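PDB 6GWI: putrescine aminotransferase from Halomonas elongata DSM 2581, which probably uses pyridoxal-5'-phosphate to move amino groups from amines such as putrescine to keto acid or aldehyde acceptors, as a class-III aminotransferase. Local coordinates for residues 358-368 with 377-385; 400-410 with 438-449. One frame throughout, in Å; residues are numbered along the deposited sequence.

Contact 1 (358-368 with 377-385)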
loop_
_atom_site.group_PDB
_atom_site.type_symbol
_atom_site.label_atom_id
_atom_site.label_comp_id
_atom_site.label_asym_id
_atom_site.label_seq_id
_atom_site.Cartn_x
_atom_site.Cartn_y
_atom_site.Cartn_z
ATOM N N TRP B 358 -27.200 -14.767 -18.249
ATOM C CA TRP B 358 -26.008 -14.455 -19.030
ATOM C C TRP B 358 -25.944 -15.295 -20.300
ATOM O O TRP B 358 -25.545 -14.799 -21.361
ATOM C CB TRP B 358 -24.769 -14.694 -18.170
ATOM C CG TRP B 358 -23.520 -13.987 -18.598
ATOM C CD1 TRP B 358 -22.334 -14.566 -18.949
ATOM C CD2 TRP B 358 -23.314 -12.571 -18.677
ATOM N NE1 TRP B 358 -21.407 -13.599 -19.253
ATOM C CE2 TRP B 358 -21.984 -12.366 -19.094
ATOM C CE3 TRP B 358 -24.125 -11.458 -18.442
ATOM C CZ2 TRP B 358 -21.448 -11.096 -19.280
ATOM C CZ3 TRP B 358 -23.592 -10.196 -18.633
ATOM C CH2 TRP B 358 -22.267 -10.025 -19.049
ATOM N N ALA B 359 -26.323 -16.574 -20.209
ATOM C CA ALA B 359 -26.271 -17.466 -21.361
ATOM C C ALA B 359 -27.268 -17.085 -22.448
ATOM O O ALA B 359 -27.123 -17.542 -23.587
ATOM C CB ALA B 359 -26.522 -18.909 -20.922
ATOM N N SER B 360 -28.277 -16.276 -22.128
ATOM C CA SER B 360 -29.200 -15.812 -23.156
ATOM C C SER B 360 -28.539 -14.850 -24.135
ATOM O O SER B 360 -29.162 -14.498 -25.143
ATOM C CB SER B 360 -30.412 -15.139 -22.509
ATOM O OG SER B 360 -30.121 -13.805 -22.133
ATOM N N LEU B 361 -27.306 -14.424 -23.869
ATOM C CA LEU B 361 -26.580 -13.526 -24.756
ATOM C C LEU B 361 -25.725 -14.257 -25.787
ATOM O O LEU B 361 -25.137 -13.600 -26.651
ATOM C CB LEU B 361 -25.687 -12.586 -23.938
ATOM C CG LEU B 361 -26.403 -11.598 -23.016
ATOM C CD1 LEU B 361 -25.416 -10.931 -22.069
ATOM C CD2 LEU B 361 -27.149 -10.550 -23.830
ATOM N N VAL B 362 -25.643 -15.590 -25.726
ATOM C CA VAL B 362 -24.754 -16.315 -26.629
ATOM C C VAL B 362 -25.261 -16.259 -28.064
ATOM O O VAL B 362 -24.474 -16.382 -29.011
ATOM C CB VAL B 362 -24.579 -17.775 -26.165
ATOM C CG1 VAL B 362 -24.071 -17.823 -24.732
ATOM C CG2 VAL B 362 -25.888 -18.548 -26.306
ATOM N N ASP B 363 -26.566 -16.089 -28.258
ATOM C CA ASP B 363 -27.142 -16.029 -29.594
ATOM C C ASP B 363 -27.096 -14.632 -30.201
ATOM O O ASP B 363 -27.626 -14.432 -31.299
ATOM C CB ASP B 363 -28.588 -16.548 -29.574
ATOM C CG ASP B 363 -29.462 -15.825 -28.565
ATOM O OD1 ASP B 363 -30.413 -16.454 -28.053
ATOM O OD2 ASP B 363 -29.183 -14.648 -28.256
ATOM N N HIS B 364 -26.483 -13.664 -29.524
ATOM C CA HIS B 364 -26.373 -12.325 -30.080
ATOM C C HIS B 364 -25.424 -12.332 -31.280
ATOM O O HIS B 364 -24.482 -13.126 -31.331
ATOM C CB HIS B 364 -25.863 -11.348 -29.024
ATOM C CG HIS B 364 -25.961 -9.911 -29.435
ATOM N ND1 HIS B 364 -25.031 -9.306 -30.254
ATOM C CD2 HIS B 364 -26.871 -8.956 -29.132
ATOM C CE1 HIS B 364 -25.371 -8.045 -30.448
ATOM N NE2 HIS B 364 -26.482 -7.805 -29.774
ATOM N N PRO B 365 -25.659 -11.459 -32.264
ATOM C CA PRO B 365 -24.820 -11.487 -33.473
ATOM C C PRO B 365 -23.319 -11.366 -33.234
ATOM O O PRO B 365 -22.550 -11.875 -34.059
ATOM C CB PRO B 365 -25.353 -10.296 -34.288
ATOM C CG PRO B 365 -26.749 -10.042 -33.781
ATOM C CD PRO B 365 -26.963 -10.818 -32.514
ATOM N N ILE B 366 -22.860 -10.731 -32.149
ATOM C CA ILE B 366 -21.431 -10.500 -31.966
ATOM C C ILE B 366 -20.882 -11.143 -30.695
ATOM O O ILE B 366 -19.761 -10.835 -30.291
ATOM C CB ILE B 366 -21.089 -8.994 -31.990
ATOM C CG1 ILE B 366 -21.834 -8.235 -30.886
ATOM C CG2 ILE B 366 -21.372 -8.399 -33.364
ATOM C CD1 ILE B 366 -21.241 -6.862 -30.583
ATOM N N VAL B 367 -21.624 -12.047 -30.067
ATOM C CA VAL B 367 -21.147 -12.735 -28.872
ATOM C C VAL B 367 -20.650 -14.113 -29.293
ATOM O O VAL B 367 -21.444 -14.984 -29.659
ATOM C CB VAL B 367 -22.240 -12.837 -27.800
ATOM C CG1 VAL B 367 -21.737 -13.622 -26.594
ATOM C CG2 VAL B 367 -22.688 -11.446 -27.375
ATOM N N GLY B 368 -19.337 -14.323 -29.208
ATOM C CA GLY B 368 -18.745 -15.599 -29.557
ATOM C C GLY B 368 -18.667 -16.573 -28.400
ATOM O O GLY B 368 -18.568 -17.787 -28.609
ATOM N N GLY B 377 -18.459 -12.697 -14.665
ATOM C CA GLY B 377 -18.884 -13.099 -15.989
ATOM C C GLY B 377 -18.103 -12.362 -17.057
ATOM O O GLY B 377 -17.523 -11.301 -16.817
ATOM N N ALA B 378 -18.098 -12.954 -18.249
ATOM C CA ALA B 378 -17.399 -12.362 -19.380
ATOM C C ALA B 378 -18.103 -12.723 -20.679
ATOM O O ALA B 378 -18.742 -13.773 -20.789
ATOM C CB ALA B 378 -15.937 -12.822 -19.435
ATOM N N LEU B 379 -17.979 -11.828 -21.659
ATOM C CA LEU B 379 -18.407 -12.073 -23.028
ATOM C C LEU B 379 -17.224 -11.888 -23.970
ATOM O O LEU B 379 -16.376 -11.015 -23.752
ATOM C CB LEU B 379 -19.523 -11.120 -23.466
ATOM C CG LEU B 379 -20.778 -10.991 -22.607
ATOM C CD1 LEU B 379 -21.626 -9.837 -23.120
ATOM C CD2 LEU B 379 -21.577 -12.288 -22.600
ATOM N N GLU B 380 -17.172 -12.708 -25.016
ATOM C CA GLU B 380 -16.154 -12.603 -26.057
ATOM C C GLU B 380 -16.833 -12.050 -27.305
ATOM O O GLU B 380 -17.702 -12.707 -27.889
ATOM C CB GLU B 380 -15.507 -13.958 -26.338
ATOM C CG GLU B 380 -14.789 -14.588 -25.149
ATOM C CD GLU B 380 -13.524 -13.846 -24.754
ATOM O OE1 GLU B 380 -13.233 -12.788 -25.347
ATOM O OE2 GLU B 380 -12.812 -14.330 -23.850
ATOM N N LEU B 381 -16.443 -10.844 -27.710
ATOM C CA LEU B 381 -16.990 -10.236 -28.915
ATOM C C LEU B 381 -16.219 -10.735 -30.132
ATOM O O LEU B 381 -14.984 -10.752 -30.130
ATOM C CB LEU B 381 -16.924 -8.713 -28.820
ATOM C CG LEU B 381 -17.578 -8.080 -27.586
ATOM C CD1 LEU B 381 -17.569 -6.560 -27.702
ATOM C CD2 LEU B 381 -18.995 -8.593 -27.369
ATOM N N VAL B 382 -16.951 -11.155 -31.165
ATOM C CA VAL B 382 -16.356 -11.647 -32.400
ATOM C C VAL B 382 -17.078 -11.025 -33.587
ATOM O O VAL B 382 -18.256 -10.665 -33.504
ATOM C CB VAL B 382 -16.405 -13.190 -32.505
ATOM C CG1 VAL B 382 -15.688 -13.835 -31.328
ATOM C CG2 VAL B 382 -17.849 -13.676 -32.608
ATOM N N ALA B 383 -16.356 -10.904 -34.702
ATOM C CA ALA B 383 -16.948 -10.460 -35.957
ATOM C C ALA B 383 -17.570 -11.608 -36.744
ATOM O O ALA B 383 -18.534 -11.389 -37.487
ATOM C CB ALA B 383 -15.888 -9.764 -36.817
ATOM N N ASP B 384 -17.054 -12.825 -36.581
ATOM C CA ASP B 384 -17.570 -14.006 -37.265
ATOM C C ASP B 384 -17.745 -15.105 -36.231
ATOM O O ASP B 384 -16.765 -15.556 -35.632
ATOM C CB ASP B 384 -16.616 -14.457 -38.379
ATOM C CG ASP B 384 -17.150 -15.637 -39.169
ATOM O OD1 ASP B 384 -17.654 -15.413 -40.290
ATOM O OD2 ASP B 384 -17.113 -16.776 -38.657
ATOM N N LYS B 385 -18.992 -15.534 -36.016
ATOM C CA LYS B 385 -19.231 -16.562 -35.010
ATOM C C LYS B 385 -18.772 -17.940 -35.462
ATOM O O LYS B 385 -18.319 -18.740 -34.636
ATOM C CB LYS B 385 -20.708 -16.642 -34.647
ATOM C CG LYS B 385 -21.150 -15.631 -33.634
ATOM C CD LYS B 385 -22.611 -15.835 -33.334
ATOM C CE LYS B 385 -22.754 -16.546 -31.991
ATOM N NZ LYS B 385 -22.326 -17.978 -32.101
#
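Trp358 lies against strand 376-381 with its indole, and its side chain can be followed outward atom by atom. The bond from CA to CB points to the strand, and chi1 of -159° sets CG anti to the backbone N, which brings the pyrrole edge to Ala378. CD1 only skirts Ala378 O, but the next atom, NE1, donates a hydrogen bond to Ala378 O at 3.1 Å, fairly straight at 159°. The acceptor lies close to the indole plane, whereas the donor stands well above the carbonyl plane, 64° out of it, so no lone pair is targeted. Beyond NE1 the ring turns apolar: CE2 meets Leu379 CD2, CZ2 rests 3.4 Å from Leu379 CG, and CH2 at the far end touches Leu379 CG and CD1. Leu379 CD2 and Leu361 CD1 both lie over the rim of one indole face.

Further along, the segments pair as antiparallel strands. Val367 and Leu381 form a non-hydrogen-bonded pair, flanked by backbone N-H to O=C hydrogen bonds from Gly368 N to Glu380 O (2.7 Å) and from Val382 N to Ile366 O (3.0 Å). At the exposed end, Lys385 bends at its last two torsions and brings CE to 3.1 Å from Val367 O.

Within the His364-Val367 type I turn, Ile366 N donates to His364 ND1 in the imidazole plane; His364 NE2 bonds Asp444. The contact ties the end of helix 342-359 to the hairpin of strands 367-373 and 376-381. Strand 418-421 also pairs with 376-381, while helix 429-450 meets Trp358 through Leu435 and Leu381 through Leu443.

Contact 2 (400-410 with 438-449)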
loop_
_atom_site.group_PDB
_atom_site.type_symbol
_atom_site.label_atom_id
_atom_site.label_comp_id
_atom_site.label_asym_id
_atom_site.label_seq_id
_atom_site.Cartn_x
_atom_site.Cartn_y
_atom_site.Cartn_z
ATOM N N LEU B 400 -15.753 0.218 -27.433
ATOM C CA LEU B 400 -17.011 0.776 -27.915
ATOM C C LEU B 400 -18.191 0.200 -27.143
ATOM O O LEU B 400 -19.079 0.938 -26.701
ATOM C CB LEU B 400 -17.170 0.510 -29.412
ATOM C CG LEU B 400 -18.481 0.999 -30.031
ATOM C CD1 LEU B 400 -18.668 2.497 -29.823
ATOM C CD2 LEU B 400 -18.518 0.660 -31.515
ATOM N N CYS B 401 -18.224 -1.125 -26.981
ATOM C CA CYS B 401 -19.275 -1.742 -26.180
ATOM C C CYS B 401 -19.262 -1.207 -24.754
ATOM O O CYS B 401 -20.320 -0.945 -24.173
ATOM C CB CYS B 401 -19.114 -3.261 -26.181
ATOM S SG CYS B 401 -20.485 -4.137 -25.403
ATOM N N ARG B 402 -18.068 -1.041 -24.176
ATOM C CA ARG B 402 -17.945 -0.508 -22.822
ATOM C C ARG B 402 -18.551 0.887 -22.713
ATOM O O ARG B 402 -19.287 1.185 -21.765
ATOM C CB ARG B 402 -16.471 -0.479 -22.418
ATOM C CG ARG B 402 -16.177 0.210 -21.094
ATOM C CD ARG B 402 -14.708 0.583 -21.015
ATOM N NE ARG B 402 -14.399 1.674 -21.935
ATOM C CZ ARG B 402 -13.175 1.997 -22.333
ATOM N NH1 ARG B 402 -12.128 1.306 -21.899
ATOM N NH2 ARG B 402 -13.000 3.009 -23.172
ATOM N N ASP B 403 -18.209 1.775 -23.650
ATOM C CA ASP B 403 -18.719 3.140 -23.592
ATOM C C ASP B 403 -20.219 3.175 -23.850
ATOM O O ASP B 403 -20.940 3.990 -23.261
ATOM C CB ASP B 403 -17.976 4.021 -24.596
ATOM C CG ASP B 403 -16.488 4.097 -24.313
ATOM O OD1 ASP B 403 -16.086 3.824 -23.166
ATOM O OD2 ASP B 403 -15.721 4.436 -25.235
ATOM N N LEU B 404 -20.708 2.310 -24.740
ATOM C CA LEU B 404 -22.143 2.242 -24.988
ATOM C C LEU B 404 -22.893 1.674 -23.789
ATOM O O LEU B 404 -24.043 2.053 -23.547
ATOM C CB LEU B 404 -22.423 1.411 -26.238
ATOM C CG LEU B 404 -22.085 2.088 -27.568
ATOM C CD1 LEU B 404 -22.260 1.107 -28.720
ATOM C CD2 LEU B 404 -22.939 3.334 -27.794
ATOM N N CYS B 405 -22.276 0.754 -23.043
ATOM C CA CYS B 405 -22.893 0.271 -21.813
ATOM C C CYS B 405 -23.055 1.404 -20.810
ATOM O O CYS B 405 -24.135 1.600 -20.240
ATOM C CB CYS B 405 -22.058 -0.861 -21.219
ATOM S SG CYS B 405 -22.313 -2.438 -22.046
ATOM N N PHE B 406 -21.987 2.175 -20.595
ATOM C CA PHE B 406 -22.061 3.288 -19.659
ATOM C C PHE B 406 -23.121 4.290 -20.097
ATOM O O PHE B 406 -23.886 4.801 -19.270
ATOM C CB PHE B 406 -20.692 3.961 -19.544
ATOM C CG PHE B 406 -20.643 5.060 -18.524
ATOM C CD1 PHE B 406 -20.831 6.381 -18.894
ATOM C CD2 PHE B 406 -20.421 4.771 -17.188
ATOM C CE1 PHE B 406 -20.792 7.392 -17.952
ATOM C CE2 PHE B 406 -20.379 5.776 -16.245
ATOM C CZ PHE B 406 -20.567 7.088 -16.627
ATOM N N ALA B 407 -23.182 4.579 -21.402
ATOM C CA ALA B 407 -24.197 5.486 -21.925
ATOM C C ALA B 407 -25.608 4.957 -21.697
ATOM O O ALA B 407 -26.546 5.747 -21.545
ATOM C CB ALA B 407 -23.956 5.729 -23.416
ATOM N N ASN B 408 -25.783 3.636 -21.671
ATOM C CA ASN B 408 -27.083 3.039 -21.388
ATOM C C ASN B 408 -27.321 2.820 -19.899
ATOM O O ASN B 408 -28.382 2.309 -19.526
ATOM C CB ASN B 408 -27.242 1.697 -22.122
ATOM C CG ASN B 408 -27.694 1.865 -23.564
ATOM O OD1 ASN B 408 -28.878 2.073 -23.832
ATOM N ND2 ASN B 408 -26.759 1.739 -24.498
ATOM N N GLY B 409 -26.372 3.179 -19.045
ATOM C CA GLY B 409 -26.538 3.043 -17.619
ATOM C C GLY B 409 -25.980 1.783 -16.995
ATOM O O GLY B 409 -26.524 1.324 -15.984
ATOM N N LEU B 410 -24.917 1.210 -17.558
ATOM C CA LEU B 410 -24.307 0.012 -16.996
ATOM C C LEU B 410 -22.791 0.129 -17.044
ATOM O O LEU B 410 -22.221 0.442 -18.093
ATOM C CB LEU B 410 -24.748 -1.247 -17.752
ATOM C CG LEU B 410 -24.062 -2.555 -17.347
ATOM C CD1 LEU B 410 -24.373 -2.916 -15.904
ATOM C CD2 LEU B 410 -24.481 -3.680 -18.279
ATOM N N LEU B 438 -29.543 -4.254 -20.358
ATOM C CA LEU B 438 -28.709 -3.126 -20.755
ATOM C C LEU B 438 -27.508 -3.597 -21.562
ATOM O O LEU B 438 -27.104 -2.944 -22.532
ATOM C CB LEU B 438 -28.248 -2.352 -19.522
ATOM C CG LEU B 438 -29.314 -1.582 -18.745
ATOM C CD1 LEU B 438 -28.740 -1.085 -17.430
ATOM C CD2 LEU B 438 -29.835 -0.422 -19.576
ATOM N N ALA B 439 -26.927 -4.736 -21.178
ATOM C CA ALA B 439 -25.832 -5.309 -21.953
ATOM C C ALA B 439 -26.263 -5.581 -23.388
ATOM O O ALA B 439 -25.570 -5.205 -24.340
ATOM C CB ALA B 439 -25.342 -6.593 -21.282
ATOM N N ARG B 440 -27.426 -6.218 -23.564
ATOM C CA ARG B 440 -27.885 -6.557 -24.906
ATOM C C ARG B 440 -28.120 -5.301 -25.734
ATOM O O ARG B 440 -27.781 -5.255 -26.922
ATOM C CB ARG B 440 -29.173 -7.374 -24.827
ATOM C CG ARG B 440 -29.640 -7.925 -26.165
ATOM C CD ARG B 440 -30.933 -8.711 -26.018
ATOM N NE ARG B 440 -30.818 -9.831 -25.087
ATOM C CZ ARG B 440 -30.430 -11.061 -25.405
ATOM N NH1 ARG B 440 -30.099 -11.370 -26.652
ATOM N NH2 ARG B 440 -30.375 -11.990 -24.460
ATOM N N ARG B 441 -28.700 -4.267 -25.118
ATOM C CA ARG B 441 -28.912 -3.006 -25.820
ATOM C C ARG B 441 -27.592 -2.426 -26.310
ATOM O O ARG B 441 -27.490 -1.975 -27.457
ATOM C CB ARG B 441 -29.632 -2.023 -24.895
ATOM C CG ARG B 441 -30.140 -0.760 -25.571
ATOM C CD ARG B 441 -31.085 0.001 -24.645
ATOM N NE ARG B 441 -32.180 -0.845 -24.174
ATOM C CZ ARG B 441 -32.907 -0.605 -23.086
ATOM N NH1 ARG B 441 -32.662 0.462 -22.335
ATOM N NH2 ARG B 441 -33.879 -1.440 -22.745
ATOM N N ALA B 442 -26.562 -2.446 -25.460
ATOM C CA ALA B 442 -25.252 -1.951 -25.869
ATOM C C ALA B 442 -24.635 -2.849 -26.934
ATOM O O ALA B 442 -23.980 -2.361 -27.862
ATOM C CB ALA B 442 -24.330 -1.847 -24.654
ATOM N N LEU B 443 -24.829 -4.164 -26.816
ATOM C CA LEU B 443 -24.329 -5.070 -27.841
ATOM C C LEU B 443 -25.017 -4.806 -29.175
ATOM O O LEU B 443 -24.363 -4.773 -30.223
ATOM C CB LEU B 443 -24.533 -6.519 -27.408
ATOM C CG LEU B 443 -23.675 -7.030 -26.250
ATOM C CD1 LEU B 443 -24.220 -8.365 -25.770
ATOM C CD2 LEU B 443 -22.220 -7.161 -26.661
ATOM N N ASP B 444 -26.339 -4.614 -29.153
ATOM C CA ASP B 444 -27.057 -4.246 -30.367
ATOM C C ASP B 444 -26.452 -2.999 -31.000
ATOM O O ASP B 444 -26.167 -2.971 -32.203
ATOM C CB ASP B 444 -28.538 -4.010 -30.057
ATOM C CG ASP B 444 -29.261 -5.272 -29.638
ATOM O OD1 ASP B 444 -28.729 -6.377 -29.871
ATOM O OD2 ASP B 444 -30.372 -5.156 -29.081
ATOM N N GLU B 445 -26.257 -1.946 -30.199
ATOM C CA GLU B 445 -25.730 -0.696 -30.734
ATOM C C GLU B 445 -24.278 -0.843 -31.172
ATOM O O GLU B 445 -23.854 -0.190 -32.134
ATOM C CB GLU B 445 -25.870 0.423 -29.698
ATOM C CG GLU B 445 -27.320 0.836 -29.439
ATOM C CD GLU B 445 -27.523 1.546 -28.108
ATOM O OE1 GLU B 445 -26.557 1.661 -27.324
ATOM O OE2 GLU B 445 -28.660 1.997 -27.849
ATOM N N THR B 446 -23.505 -1.693 -30.490
ATOM C CA THR B 446 -22.134 -1.955 -30.915
ATOM C C THR B 446 -22.108 -2.641 -32.276
ATOM O O THR B 446 -21.374 -2.227 -33.180
ATOM C CB THR B 446 -21.415 -2.819 -29.876
ATOM O OG1 THR B 446 -21.412 -2.150 -28.609
ATOM C CG2 THR B 446 -19.979 -3.099 -30.308
ATOM N N ALA B 447 -22.904 -3.700 -32.436
ATOM C CA ALA B 447 -22.909 -4.436 -33.694
ATOM C C ALA B 447 -23.340 -3.547 -34.852
ATOM O O ALA B 447 -22.754 -3.604 -35.939
ATOM C CB ALA B 447 -23.820 -5.657 -33.586
ATOM N N ARG B 448 -24.368 -2.718 -34.645
ATOM C CA ARG B 448 -24.824 -1.843 -35.718
ATOM C C ARG B 448 -23.726 -0.869 -36.138
ATOM O O ARG B 448 -23.484 -0.668 -37.334
ATOM C CB ARG B 448 -26.091 -1.081 -35.311
ATOM C CG ARG B 448 -27.378 -1.846 -35.625
ATOM C CD ARG B 448 -28.652 -1.041 -35.363
ATOM N NE ARG B 448 -28.849 -0.580 -33.992
ATOM C CZ ARG B 448 -29.614 -1.192 -33.089
ATOM N NH1 ARG B 448 -30.254 -2.316 -33.391
ATOM N NH2 ARG B 448 -29.738 -0.674 -31.875
ATOM N N GLN B 449 -23.048 -0.255 -35.164
ATOM C CA GLN B 449 -22.052 0.760 -35.492
ATOM C C GLN B 449 -20.850 0.185 -36.233
ATOM O O GLN B 449 -20.276 0.867 -37.090
ATOM C CB GLN B 449 -21.567 1.458 -34.221
ATOM C CG GLN B 449 -20.463 2.471 -34.486
ATOM C CD GLN B 449 -20.240 3.430 -33.337
ATOM O OE1 GLN B 449 -21.122 3.643 -32.505
ATOM N NE2 GLN B 449 -19.047 4.013 -33.282
#
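Ala442 and Cys405 mark the tight part of this helix pair: Cys405 SG approaches Ala442 CB to 3.3 Å. With alanine at the crossing, the segment axes approach to 8.5 Å, at 131° between their N-to-C directions. One turn away, Thr446 OG1 sits 3.3 Å from Cys401 CA. That hydroxyl is turned back on its own helix and donates to Ala442 O at 2.7 Å, a carbonyl that also accepts from Thr446 N on the opposite face of its plane; a buried polar atom is thus satisfied where Leu404 CD1 packs on it. Cys401 SG, anti to the backbone N (chi1 -172°), reaches Leu443 CD2.

At the end of helix 397-407, Asn408 spans the interface. Its ND2 gives one hydrogen bond to Glu445 OE1 (2.8 Å) and another to Leu404 O (2.9 Å), a double grip that restrains the amide's rotation. The carboxylate is met on its syn side, with its plane 29° from the amide. Leu438 closes this end, its CD2 lying against Asn408 O and its CB against Leu410.

The solvent side is marked by Gln449 and Arg441, both exposed. Leu400 CD2 rests 3.7 Å from Gln449 CD, its two methyls against the amide. Arg441 gives the contact just 16 Å² of surface; its CD comes to 3.1 Å from Asn408 OD1, a close but peripheral touch.

Gly409, with positive phi, ends helix 397-407 in a Schellman motif, with Leu410 N bonded back to Cys405 O. Two oblique helices backing an antiparallel sheet, here through Leu381 and Met419, are characteristic of the small C-terminal domain of fold-type I aminotransferases.

Contacts 1 and 2 follow in series along the chain: 377-385 is complete before 400-410 begins, and helix 397-407 is the next element after strand 376-381. Their centres are 13 Å apart, on the same side of the chain's centre. They touch directly through helix 429-450, at the His364-Asp444 pair and where Arg440 NH2 probably donates a hydrogen bond to Ser360 O (2.9 Å). The antiparallel sheet of strands 367-373, 376-381, 418-421 and 413-415 is common ground: contact 1 builds its hairpin edge, and contact 2 supplies two helices packed on it. Together they join hairpin and helices into one layered unit, consistent with the small C-terminal domain of fold-type I enzymes.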